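Long-range contacts in glycoside hydrolase family 31 (Trueperella pyogenes, PDB 5I0G), which binds cycloalternan and, as a family 31 glycoside hydrolase, probably degrades it by hydrolysing its alpha-glucosidic linkages: residues 302-307 with 588-593; 327-332 with 382-387; 458-463 with 507-512. The protein carries 1 engineered substitution. One frame throughout, in Å; residues are numbered along the deposited sequence.

Contact 1: 302-307 with 588-593; sequences NEWNTQ and MQYHSE. With GLC (alpha-D-glucopyranose), chain B; GLC (alpha-D-glucopyranose), chain C.
Asn302 and Ser592 make the direct backbone link between these two loops: Asn302 N donates to Ser592 O at 3.0 Å, nearly straight at hydrogen (166°) but tilted somewhat from the carbonyl plane. Beside it, a water bridges the segments. It lies 2.7 Å from Ser592 OG, donates to Glu593 O and accepts a weak bond from Glu303 N, so both segments share one solvent molecule.

The apolar part is small and aromatic. Trp304 and Tyr590 cross at about a right angle, with Trp304 CH2 3.9 Å from Tyr590 CE1. Tyr590 OH meets the outer edge of the indole, near its plane, 3.5 Å from Trp304 CH2. The polar ends of the two rings turn to other partners, Trp304 NE1 to Asp603 and Tyr590 OH to His317.

Sugar binding makes up the third group. With CG turned away from its backbone N (chi1 -169°), Asn302 reaches the glucose of chain C, where ND2 donates a bent bond of 2.8 Å to O5. His591 presents the NE2 edge of its imidazole to the glucose of chain B: NE2 donates to O4 at 3.0 Å and is also hydrogen-bonded to O3 at 3.1 Å, where either atom could be the donor. Glu593 is held by Tyr200 and Ser566.

Segment 302-307 follows strand 298-300 and segment 588-593 runs out of strand 587-590, the first and eighth strands of the barrel. The contact thus joins their loops where the (beta/alpha)8 barrel closes, at the C-terminal ends of the strands, where TIM-barrel enzymes place their substrate pocket.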
loop_
_atom_site.group_PDB
_atom_site.type_symbol
_atom_site.label_atom_id
_atom_site.label_comp_id
_atom_site.label_asym_id
_atom_site.label_seq_id
_atom_site.Cartn_x
_atom_site.Cartn_y
_atom_site.Cartn_z
ATOM N N ASN A 302 8.390 -0.435 -17.410
ATOM C CA ASN A 302 9.306 0.616 -17.010
ATOM C C ASN A 302 10.392 0.933 -18.050
ATOM O O ASN A 302 10.821 2.078 -18.144
ATOM C CB ASN A 302 9.937 0.319 -15.655
ATOM C CG ASN A 302 10.672 1.516 -15.096
ATOM O OD1 ASN A 302 11.885 1.617 -15.252
ATOM N ND2 ASN A 302 9.941 2.462 -14.498
ATOM N N GLU A 303 10.799 -0.045 -18.854
ATOM C CA GLU A 303 11.855 0.193 -19.852
ATOM C C GLU A 303 11.368 0.809 -21.182
ATOM O O GLU A 303 12.147 0.971 -22.130
ATOM C CB GLU A 303 12.685 -1.070 -20.042
ATOM C CG GLU A 303 13.391 -1.438 -18.739
ATOM C CD GLU A 303 14.451 -2.494 -18.899
ATOM O OE1 GLU A 303 15.330 -2.582 -18.019
ATOM O OE2 GLU A 303 14.421 -3.213 -19.906
ATOM N N TRP A 304 10.086 1.176 -21.239
ATOM C CA TRP A 304 9.553 1.972 -22.335
ATOM C C TRP A 304 9.799 3.450 -22.012
ATOM O O TRP A 304 8.893 4.177 -21.593
ATOM C CB TRP A 304 8.059 1.696 -22.536
ATOM C CG TRP A 304 7.708 0.246 -22.778
ATOM C CD1 TRP A 304 8.560 -0.786 -23.084
ATOM C CD2 TRP A 304 6.397 -0.322 -22.720
ATOM N NE1 TRP A 304 7.858 -1.956 -23.213
ATOM C CE2 TRP A 304 6.528 -1.705 -22.982
ATOM C CE3 TRP A 304 5.126 0.205 -22.467
ATOM C CZ2 TRP A 304 5.445 -2.561 -23.023
ATOM C CZ3 TRP A 304 4.043 -0.646 -22.491
ATOM C CH2 TRP A 304 4.212 -2.030 -22.776
ATOM N N ASN A 305 11.039 3.884 -22.225
ATOM C CA ASN A 305 11.487 5.208 -21.811
ATOM C C ASN A 305 11.795 6.170 -22.951
ATOM O O ASN A 305 12.455 7.173 -22.728
ATOM C CB ASN A 305 12.682 5.079 -20.854
ATOM C CG ASN A 305 13.993 4.739 -21.563
ATOM O OD1 ASN A 305 14.014 4.084 -22.628
ATOM N ND2 ASN A 305 15.106 5.183 -20.968
ATOM N N THR A 306 11.363 5.834 -24.170
ATOM C CA THR A 306 11.365 6.760 -25.297
ATOM C C THR A 306 10.028 6.655 -26.022
ATOM O O THR A 306 9.300 5.672 -25.886
ATOM C CB THR A 306 12.486 6.455 -26.319
ATOM O OG1 THR A 306 12.215 5.225 -26.987
ATOM C CG2 THR A 306 13.863 6.371 -25.646
ATOM N N GLN A 307 9.729 7.670 -26.818
ATOM C CA GLN A 307 8.527 7.693 -27.647
ATOM C C GLN A 307 8.532 6.496 -28.591
ATOM O O GLN A 307 7.517 5.837 -28.786
ATOM C CB GLN A 307 8.486 8.996 -28.429
ATOM C CG GLN A 307 7.163 9.315 -29.106
ATOM C CD GLN A 307 7.018 10.794 -29.455
ATOM O OE1 GLN A 307 7.582 11.672 -28.795
ATOM N NE2 GLN A 307 6.224 11.077 -30.472
ATOM N N MET A 588 -7.369 -4.911 -15.386
ATOM C CA MET A 588 -6.527 -5.895 -16.071
ATOM C C MET A 588 -5.316 -5.174 -16.628
ATOM O O MET A 588 -5.464 -4.288 -17.489
ATOM C CB MET A 588 -7.311 -6.529 -17.214
ATOM C CG MET A 588 -6.579 -7.616 -17.982
ATOM S SD MET A 588 -7.494 -8.099 -19.455
ATOM C CE MET A 588 -6.532 -9.519 -19.975
ATOM N N GLN A 589 -4.130 -5.569 -16.163
ATOM C CA GLN A 589 -2.887 -4.822 -16.425
ATOM C C GLN A 589 -1.648 -5.691 -16.316
ATOM O O GLN A 589 -1.543 -6.473 -15.392
ATOM C CB GLN A 589 -2.775 -3.640 -15.429
ATOM C CG GLN A 589 -1.594 -2.686 -15.659
ATOM C CD GLN A 589 -0.575 -2.620 -14.524
ATOM O OE1 GLN A 589 0.097 -1.608 -14.375
ATOM N NE2 GLN A 589 -0.464 -3.672 -13.716
ATOM N N TYR A 590 -0.712 -5.530 -17.259
ATOM C CA TYR A 590 0.627 -6.113 -17.168
ATOM C C TYR A 590 1.672 -5.034 -17.030
ATOM O O TYR A 590 1.465 -3.916 -17.484
ATOM C CB TYR A 590 0.951 -7.032 -18.363
ATOM C CG TYR A 590 1.200 -6.369 -19.697
ATOM C CD1 TYR A 590 2.448 -5.835 -20.013
ATOM C CD2 TYR A 590 0.202 -6.317 -20.665
ATOM C CE1 TYR A 590 2.694 -5.258 -21.258
ATOM C CE2 TYR A 590 0.439 -5.751 -21.911
ATOM C CZ TYR A 590 1.685 -5.213 -22.198
ATOM O OH TYR A 590 1.918 -4.626 -23.427
ATOM N N HIS A 591 2.794 -5.396 -16.417
ATOM C CA HIS A 591 3.803 -4.433 -15.999
ATOM C C HIS A 591 5.165 -5.124 -15.820
ATOM O O HIS A 591 5.217 -6.326 -15.617
ATOM C CB HIS A 591 3.337 -3.787 -14.689
ATOM C CG HIS A 591 4.248 -2.719 -14.173
ATOM N ND1 HIS A 591 4.834 -1.772 -14.993
ATOM C CD2 HIS A 591 4.661 -2.435 -12.913
ATOM C CE1 HIS A 591 5.600 -0.983 -14.267
ATOM N NE2 HIS A 591 5.498 -1.350 -13.000
ATOM N N SER A 592 6.252 -4.367 -15.923
ATOM C CA SER A 592 7.598 -4.909 -15.751
ATOM C C SER A 592 8.535 -3.876 -15.113
ATOM O O SER A 592 8.484 -2.694 -15.438
ATOM C CB SER A 592 8.183 -5.360 -17.108
ATOM O OG SER A 592 8.296 -4.254 -17.999
ATOM N N GLU A 593 9.409 -4.365 -14.239
ATOM C CA GLU A 593 10.312 -3.537 -13.450
ATOM C C GLU A 593 11.544 -3.096 -14.237
ATOM O O GLU A 593 11.962 -3.778 -15.170
ATOM C CB GLU A 593 10.787 -4.333 -12.241
ATOM C CG GLU A 593 11.403 -3.465 -11.162
ATOM C CD GLU A 593 11.808 -4.245 -9.933
ATOM O OE1 GLU A 593 12.163 -5.447 -10.085
ATOM O OE2 GLU A 593 11.772 -3.615 -8.841
HETATM C C1 GLC B . 7.911 1.151 -7.644
HETATM C C2 GLC B . 6.599 0.498 -8.086
HETATM C C3 GLC B . 6.722 -0.047 -9.500
HETATM C C4 GLC B . 7.282 0.980 -10.477
HETATM C C5 GLC B . 8.552 1.600 -9.918
HETATM C C6 GLC B . 9.042 2.740 -10.789
HETATM O O2 GLC B . 6.230 -0.581 -7.205
HETATM O O3 GLC B . 5.456 -0.494 -9.995
HETATM O O4 GLC B . 7.592 0.324 -11.707
HETATM O O5 GLC B . 8.331 2.118 -8.601
HETATM O O6 GLC B . 10.393 2.976 -10.409
HETATM C C1 GLC C . 11.286 3.021 -11.541
HETATM C C2 GLC C . 12.693 3.183 -11.009
HETATM C C3 GLC C . 12.861 4.552 -10.369
HETATM C C4 GLC C . 12.485 5.651 -11.352
HETATM C C5 GLC C . 11.088 5.393 -11.919
HETATM C C6 GLC C . 10.702 6.347 -13.046
HETATM O O2 GLC C . 12.920 2.169 -10.032
HETATM O O3 GLC C . 14.228 4.686 -9.959
HETATM O O4 GLC C . 12.556 6.910 -10.667
HETATM O O5 GLC C . 11.004 4.073 -12.463
HETATM O O6 GLC C . 11.428 6.016 -14.237
HETATM O O HOH W 1 10.781 -3.280 -17.766
#

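Contact 2: 327-332 with 382-387; sequences VVIEAW and IRVILW. With GLC (alpha-D-glucopyranose), chain B; GLC (alpha-D-glucopyranose), chain C.
Glu330 CG lies beside its own backbone N, anti to the carbonyl carbon (chi1 -65°), and Trp387 CG points away from its N (chi1 -170°); together these torsions bring the glutamate chain against the CD1 side of the indole. The extended glutamate crosses the indole at a slant, Glu330 OE2 coming 3.4 Å from Trp387 CD1 with carboxylate and ring planes 63° apart. Trp332 takes the less common position with CG between N and the carbonyl carbon, which lays its indole across Leu386. Leu386 CB makes a CH-pi contact over the five-membered ring of Trp332, 4.0 Å from its centroid, and Trp332 NE1 donates to Trp387 O at 3.1 Å, in the carbonyl plane and on a lone pair.

Behind these groups, strands 327-329 and 383-387 pair in parallel. Bonds such as Ile329 N to Ile385 O (2.8 Å) alternate with Trp387 N to Ile329 O (3.2 Å). Val327, Ile329, Val384 and Leu386 share one face; helix 370-379 covers the first three of them. Val328 and Ile385 lie on the other face, against Lys465.

At the strand ends Glu330 OE1 accepts a 2.6 Å hydrogen bond from O4 of the chain B glucose, and Trp387 offers one ring face to C6 of the chain C glucose. With OE2 salt-bridged to Lys465 and Trp387 NE1 bonded to Asp467, both groups are fixed in orientation, so the pocket combines a hydroxyl-accepting carboxylate with an aromatic surface for sugar.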
loop_
_atom_site.group_PDB
_atom_site.type_symbol
_atom_site.label_atom_id
_atom_site.label_comp_id
_atom_site.label_asym_id
_atom_site.label_seq_id
_atom_site.Cartn_x
_atom_site.Cartn_y
_atom_site.Cartn_z
ATOM N N VAL A 327 -2.173 3.022 -21.877
ATOM C CA VAL A 327 -0.730 2.824 -21.753
ATOM C C VAL A 327 -0.240 3.637 -20.560
ATOM O O VAL A 327 -0.544 4.830 -20.443
ATOM C CB VAL A 327 0.063 3.115 -23.066
ATOM C CG1 VAL A 327 -0.142 4.525 -23.586
ATOM C CG2 VAL A 327 1.557 2.840 -22.870
ATOM N N VAL A 328 0.482 2.974 -19.656
ATOM C CA VAL A 328 1.124 3.660 -18.537
ATOM C C VAL A 328 2.551 3.891 -18.993
ATOM O O VAL A 328 3.201 2.968 -19.486
ATOM C CB VAL A 328 1.093 2.849 -17.227
ATOM C CG1 VAL A 328 1.776 3.611 -16.086
ATOM C CG2 VAL A 328 -0.341 2.486 -16.839
ATOM N N ILE A 329 3.012 5.137 -18.877
ATOM C CA ILE A 329 4.422 5.481 -19.105
ATOM C C ILE A 329 5.042 5.928 -17.775
ATOM O O ILE A 329 4.653 6.967 -17.222
ATOM C CB ILE A 329 4.584 6.602 -20.150
ATOM C CG1 ILE A 329 3.745 6.302 -21.402
ATOM C CG2 ILE A 329 6.058 6.770 -20.514
ATOM C CD1 ILE A 329 3.834 7.361 -22.485
ATOM N N GLU A 330 6.022 5.157 -17.297
ATOM C CA GLU A 330 6.731 5.444 -16.044
ATOM C C GLU A 330 8.003 6.232 -16.237
ATOM O O GLU A 330 8.206 7.261 -15.566
ATOM C CB GLU A 330 7.051 4.154 -15.314
ATOM C CG GLU A 330 5.817 3.414 -14.843
ATOM C CD GLU A 330 6.134 2.386 -13.792
ATOM O OE1 GLU A 330 7.281 1.874 -13.779
ATOM O OE2 GLU A 330 5.239 2.103 -12.971
ATOM N N ALA A 331 8.849 5.767 -17.162
ATOM C CA ALA A 331 10.115 6.433 -17.456
ATOM C C ALA A 331 9.957 7.462 -18.573
ATOM O O ALA A 331 10.495 7.299 -19.684
ATOM C CB ALA A 331 11.200 5.415 -17.792
ATOM N N TRP A 332 9.227 8.533 -18.240
ATOM C CA TRP A 332 8.880 9.609 -19.184
ATOM C C TRP A 332 9.658 10.920 -18.983
ATOM O O TRP A 332 9.913 11.652 -19.956
ATOM C CB TRP A 332 7.383 9.900 -19.124
ATOM C CG TRP A 332 6.882 10.492 -17.854
ATOM C CD1 TRP A 332 6.431 9.811 -16.767
ATOM C CD2 TRP A 332 6.744 11.882 -17.543
ATOM N NE1 TRP A 332 6.032 10.681 -15.792
ATOM C CE2 TRP A 332 6.214 11.962 -16.236
ATOM C CE3 TRP A 332 7.027 13.064 -18.232
ATOM C CZ2 TRP A 332 5.942 13.172 -15.605
ATOM C CZ3 TRP A 332 6.754 14.294 -17.595
ATOM C CH2 TRP A 332 6.224 14.327 -16.292
ATOM N N ILE A 382 -6.585 4.769 -27.329
ATOM C CA ILE A 382 -5.699 4.469 -26.195
ATOM C C ILE A 382 -5.530 5.722 -25.338
ATOM O O ILE A 382 -5.169 6.776 -25.874
ATOM C CB ILE A 382 -4.307 3.976 -26.672
ATOM C CG1 ILE A 382 -4.459 2.743 -27.593
ATOM C CG2 ILE A 382 -3.436 3.611 -25.485
ATOM C CD1 ILE A 382 -3.204 2.319 -28.316
ATOM N N ARG A 383 -5.759 5.595 -24.024
ATOM C CA ARG A 383 -5.515 6.681 -23.063
ATOM C C ARG A 383 -4.137 6.550 -22.443
ATOM O O ARG A 383 -3.570 5.469 -22.418
ATOM C CB ARG A 383 -6.563 6.701 -21.961
ATOM C CG ARG A 383 -7.809 7.451 -22.337
ATOM C CD ARG A 383 -8.661 6.689 -23.318
ATOM N NE ARG A 383 -9.911 7.397 -23.590
ATOM C CZ ARG A 383 -10.915 6.910 -24.321
ATOM N NH1 ARG A 383 -10.832 5.696 -24.878
ATOM N NH2 ARG A 383 -12.018 7.640 -24.486
ATOM N N VAL A 384 -3.591 7.662 -21.970
ATOM C CA VAL A 384 -2.192 7.734 -21.554
ATOM C C VAL A 384 -2.102 8.189 -20.089
ATOM O O VAL A 384 -2.685 9.209 -19.713
ATOM C CB VAL A 384 -1.395 8.705 -22.464
ATOM C CG1 VAL A 384 0.066 8.778 -22.046
ATOM C CG2 VAL A 384 -1.489 8.276 -23.915
ATOM N N ILE A 385 -1.333 7.440 -19.296
ATOM C CA ILE A 385 -1.160 7.674 -17.852
ATOM C C ILE A 385 0.334 7.876 -17.550
ATOM O O ILE A 385 1.170 7.085 -17.976
ATOM C CB ILE A 385 -1.661 6.448 -17.026
ATOM C CG1 ILE A 385 -3.116 6.085 -17.363
ATOM C CG2 ILE A 385 -1.463 6.662 -15.528
ATOM C CD1 ILE A 385 -4.164 7.018 -16.808
ATOM N N LEU A 386 0.659 8.909 -16.776
ATOM C CA LEU A 386 2.037 9.181 -16.408
ATOM C C LEU A 386 2.270 8.939 -14.928
ATOM O O LEU A 386 1.439 9.255 -14.075
ATOM C CB LEU A 386 2.431 10.612 -16.777
ATOM C CG LEU A 386 2.309 11.040 -18.251
ATOM C CD1 LEU A 386 2.767 12.482 -18.402
ATOM C CD2 LEU A 386 3.104 10.136 -19.176
ATOM N N TRP A 387 3.447 8.404 -14.640
ATOM C CA TRP A 387 3.875 8.074 -13.293
ATOM C C TRP A 387 4.273 9.301 -12.493
ATOM O O TRP A 387 4.752 10.303 -13.040
ATOM C CB TRP A 387 5.049 7.117 -13.406
ATOM C CG TRP A 387 5.526 6.451 -12.174
ATOM C CD1 TRP A 387 5.139 5.244 -11.716
ATOM C CD2 TRP A 387 6.568 6.903 -11.303
ATOM N NE1 TRP A 387 5.844 4.922 -10.585
ATOM C CE2 TRP A 387 6.727 5.927 -10.309
ATOM C CE3 TRP A 387 7.357 8.054 -11.255
ATOM C CZ2 TRP A 387 7.651 6.047 -9.279
ATOM C CZ3 TRP A 387 8.283 8.182 -10.231
ATOM C CH2 TRP A 387 8.417 7.180 -9.246
HETATM C C1 GLC B . 7.911 1.151 -7.644
HETATM C C2 GLC B . 6.599 0.498 -8.086
HETATM C C3 GLC B . 6.722 -0.047 -9.500
HETATM C C4 GLC B . 7.282 0.980 -10.477
HETATM C C5 GLC B . 8.552 1.600 -9.918
HETATM C C6 GLC B . 9.042 2.740 -10.789
HETATM O O2 GLC B . 6.230 -0.581 -7.205
HETATM O O3 GLC B . 5.456 -0.494 -9.995
HETATM O O4 GLC B . 7.592 0.324 -11.707
HETATM O O5 GLC B . 8.331 2.118 -8.601
HETATM O O6 GLC B . 10.393 2.976 -10.409
HETATM C C1 GLC C . 11.286 3.021 -11.541
HETATM C C2 GLC C . 12.693 3.183 -11.009
HETATM C C3 GLC C . 12.861 4.552 -10.369
HETATM C C4 GLC C . 12.485 5.651 -11.352
HETATM C C5 GLC C . 11.088 5.393 -11.919
HETATM C C6 GLC C . 10.702 6.347 -13.046
HETATM O O2 GLC C . 12.920 2.169 -10.032
HETATM O O3 GLC C . 14.228 4.686 -9.959
HETATM O O4 GLC C . 12.556 6.910 -10.667
HETATM O O5 GLC C . 11.004 4.073 -12.463
HETATM O O6 GLC C . 11.428 6.016 -14.237
#

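Contact 3: 458-463 with 507-512; sequences DLDIDG and AGKYPV
Lys509 NZ forms a salt bridge with Asp460, 2.7 Å from OD1, approaching from above the carboxylate plane. The two side chains cross at about a right angle. A second, longer salt bridge, weak as a hydrogen bond, runs from Lys509 NZ to Asp462 OD1 at 3.2 Å. Lys509 NZ also donates to Asp460 O at 3.2 Å, again from above the carbonyl plane, and weakly to Ile461 O. A bend at chi2 of Lys509 (-95°), followed by an extended end, carries NZ into this group of oxygens. Asp462 has its other oxygen, OD2, engaged by His378.

Farther along, a water donates to both Asp462 O (2.8 Å) and Tyr510 O (3.0 Å), bridging the two backbones. Packing follows at the end: Val512 CB lies 4.0 Å from Asp462 O, and Gly463 CA comes within 3.2 Å of Val512 O. Pro291 and Trp293 also touch Val512.

The segments lead into neighbouring parallel strands 463-466 and 513-515. A Schellman motif ends helix 485-506 where segment 507-512 begins. One lysine gathering two carboxylates and two carbonyls links these approaches at the N-terminal end of the barrel, and its positive charge probably offsets the negative potential of the closely spaced aspartates.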
loop_
_atom_site.group_PDB
_atom_site.type_symbol
_atom_site.label_atom_id
_atom_site.label_comp_id
_atom_site.label_asym_id
_atom_site.label_seq_id
_atom_site.Cartn_x
_atom_site.Cartn_y
_atom_site.Cartn_z
ATOM N N ASP A 458 -2.497 20.999 -21.595
ATOM C CA ASP A 458 -1.815 21.283 -22.859
ATOM C C ASP A 458 -1.398 20.010 -23.619
ATOM O O ASP A 458 -1.519 19.975 -24.839
ATOM C CB ASP A 458 -0.620 22.225 -22.632
ATOM C CG ASP A 458 -1.037 23.594 -22.067
ATOM O OD1 ASP A 458 -2.215 23.978 -22.190
ATOM O OD2 ASP A 458 -0.189 24.300 -21.484
ATOM N N LEU A 459 -0.915 18.988 -22.918
ATOM C CA LEU A 459 -0.524 17.713 -23.537
ATOM C C LEU A 459 -1.639 16.676 -23.585
ATOM O O LEU A 459 -1.549 15.705 -24.353
ATOM C CB LEU A 459 0.699 17.102 -22.837
ATOM C CG LEU A 459 1.967 17.954 -22.808
ATOM C CD1 LEU A 459 3.162 17.132 -22.366
ATOM C CD2 LEU A 459 2.254 18.584 -24.150
ATOM N N ASP A 460 -2.665 16.859 -22.754
ATOM C CA ASP A 460 -3.911 16.092 -22.858
ATOM C C ASP A 460 -3.834 14.656 -22.320
ATOM O O ASP A 460 -4.647 13.820 -22.699
ATOM C CB ASP A 460 -4.458 16.126 -24.311
ATOM C CG ASP A 460 -5.963 15.817 -24.404
ATOM O OD1 ASP A 460 -6.701 15.962 -23.392
ATOM O OD2 ASP A 460 -6.400 15.409 -25.505
ATOM N N ILE A 461 -2.918 14.369 -21.393
ATOM C CA ILE A 461 -2.927 13.065 -20.704
ATOM C C ILE A 461 -4.235 12.827 -19.904
ATOM O O ILE A 461 -4.989 13.762 -19.563
ATOM C CB ILE A 461 -1.684 12.817 -19.794
ATOM C CG1 ILE A 461 -1.678 13.719 -18.572
ATOM C CG2 ILE A 461 -0.370 12.959 -20.573
ATOM C CD1 ILE A 461 -0.941 13.114 -17.400
ATOM N N ASP A 462 -4.476 11.565 -19.601
ATOM C CA ASP A 462 -5.760 11.109 -19.089
ATOM C C ASP A 462 -5.762 10.694 -17.632
ATOM O O ASP A 462 -6.823 10.406 -17.102
ATOM C CB ASP A 462 -6.203 9.936 -19.944
ATOM C CG ASP A 462 -6.254 10.305 -21.398
ATOM O OD1 ASP A 462 -7.132 11.105 -21.755
ATOM O OD2 ASP A 462 -5.388 9.835 -22.167
ATOM N N GLY A 463 -4.598 10.644 -16.990
ATOM C CA GLY A 463 -4.526 10.197 -15.594
ATOM C C GLY A 463 -3.098 10.012 -15.159
ATOM O O GLY A 463 -2.173 10.215 -15.943
ATOM N N ALA A 507 -9.446 20.045 -14.776
ATOM C CA ALA A 507 -9.070 20.144 -16.197
ATOM C C ALA A 507 -10.064 19.492 -17.184
ATOM O O ALA A 507 -9.724 19.289 -18.352
ATOM C CB ALA A 507 -7.682 19.556 -16.392
ATOM N N GLY A 508 -11.278 19.173 -16.732
ATOM C CA GLY A 508 -12.285 18.556 -17.592
ATOM C C GLY A 508 -12.138 17.045 -17.800
ATOM O O GLY A 508 -12.668 16.496 -18.761
ATOM N N LYS A 509 -11.446 16.365 -16.888
ATOM C CA LYS A 509 -11.218 14.921 -16.992
ATOM C C LYS A 509 -11.862 14.194 -15.818
ATOM O O LYS A 509 -12.262 14.818 -14.846
ATOM C CB LYS A 509 -9.719 14.622 -16.976
ATOM C CG LYS A 509 -8.923 15.306 -18.073
ATOM C CD LYS A 509 -8.725 14.427 -19.304
ATOM C CE LYS A 509 -7.863 15.162 -20.320
ATOM N NZ LYS A 509 -7.551 14.308 -21.493
ATOM N N TYR A 510 -11.959 12.876 -15.940
ATOM C CA TYR A 510 -12.275 11.978 -14.821
ATOM C C TYR A 510 -11.067 11.779 -13.887
ATOM O O TYR A 510 -9.927 11.777 -14.347
ATOM C CB TYR A 510 -12.722 10.613 -15.356
ATOM C CG TYR A 510 -14.181 10.544 -15.745
ATOM C CD1 TYR A 510 -14.621 10.971 -17.002
ATOM C CD2 TYR A 510 -15.127 10.027 -14.853
ATOM C CE1 TYR A 510 -15.958 10.889 -17.350
ATOM C CE2 TYR A 510 -16.463 9.927 -15.203
ATOM C CZ TYR A 510 -16.872 10.354 -16.442
ATOM O OH TYR A 510 -18.201 10.251 -16.737
ATOM N N PRO A 511 -11.306 11.583 -12.575
ATOM C CA PRO A 511 -10.208 11.426 -11.605
ATOM C C PRO A 511 -9.562 10.039 -11.607
ATOM O O PRO A 511 -9.623 9.295 -10.612
ATOM C CB PRO A 511 -10.884 11.742 -10.266
ATOM C CG PRO A 511 -12.297 11.291 -10.461
ATOM C CD PRO A 511 -12.623 11.610 -11.900
ATOM N N VAL A 512 -8.909 9.714 -12.717
ATOM C CA VAL A 512 -8.239 8.442 -12.867
ATOM C C VAL A 512 -6.829 8.575 -12.310
ATOM O O VAL A 512 -5.899 9.002 -12.996
ATOM C CB VAL A 512 -8.211 7.951 -14.325
ATOM C CG1 VAL A 512 -7.473 6.622 -14.425
ATOM C CG2 VAL A 512 -9.617 7.818 -14.875
HETATM O O HOH W 2 -9.564 10.953 -17.219
#

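Overall arrangement
All three contacts belong to the same eight-stranded parallel barrel. Contacts 1 and 2, with centres 8 Å apart, meet at the sugar site: Asn302 ND2 lies 2.8 Å from Glu330 OE1, a probable hydrogen bond, and residues from both touch the glucoses of chains B and C. Contact 3 sits at the opposite end of the strands, its centre 12 Å from that of contact 2 and 20 Å from that of contact 1, which it does not touch. Probable hydrogen bonds join it to contact 2: Val384 N to Asp462 OD2 (2.8 Å), a side chain just before the next strand, and Leu386 N to Gly463 O (3.2 Å) at its start. Along the chain, contacts 2 and 3 follow in series within the loop closed by contact 1.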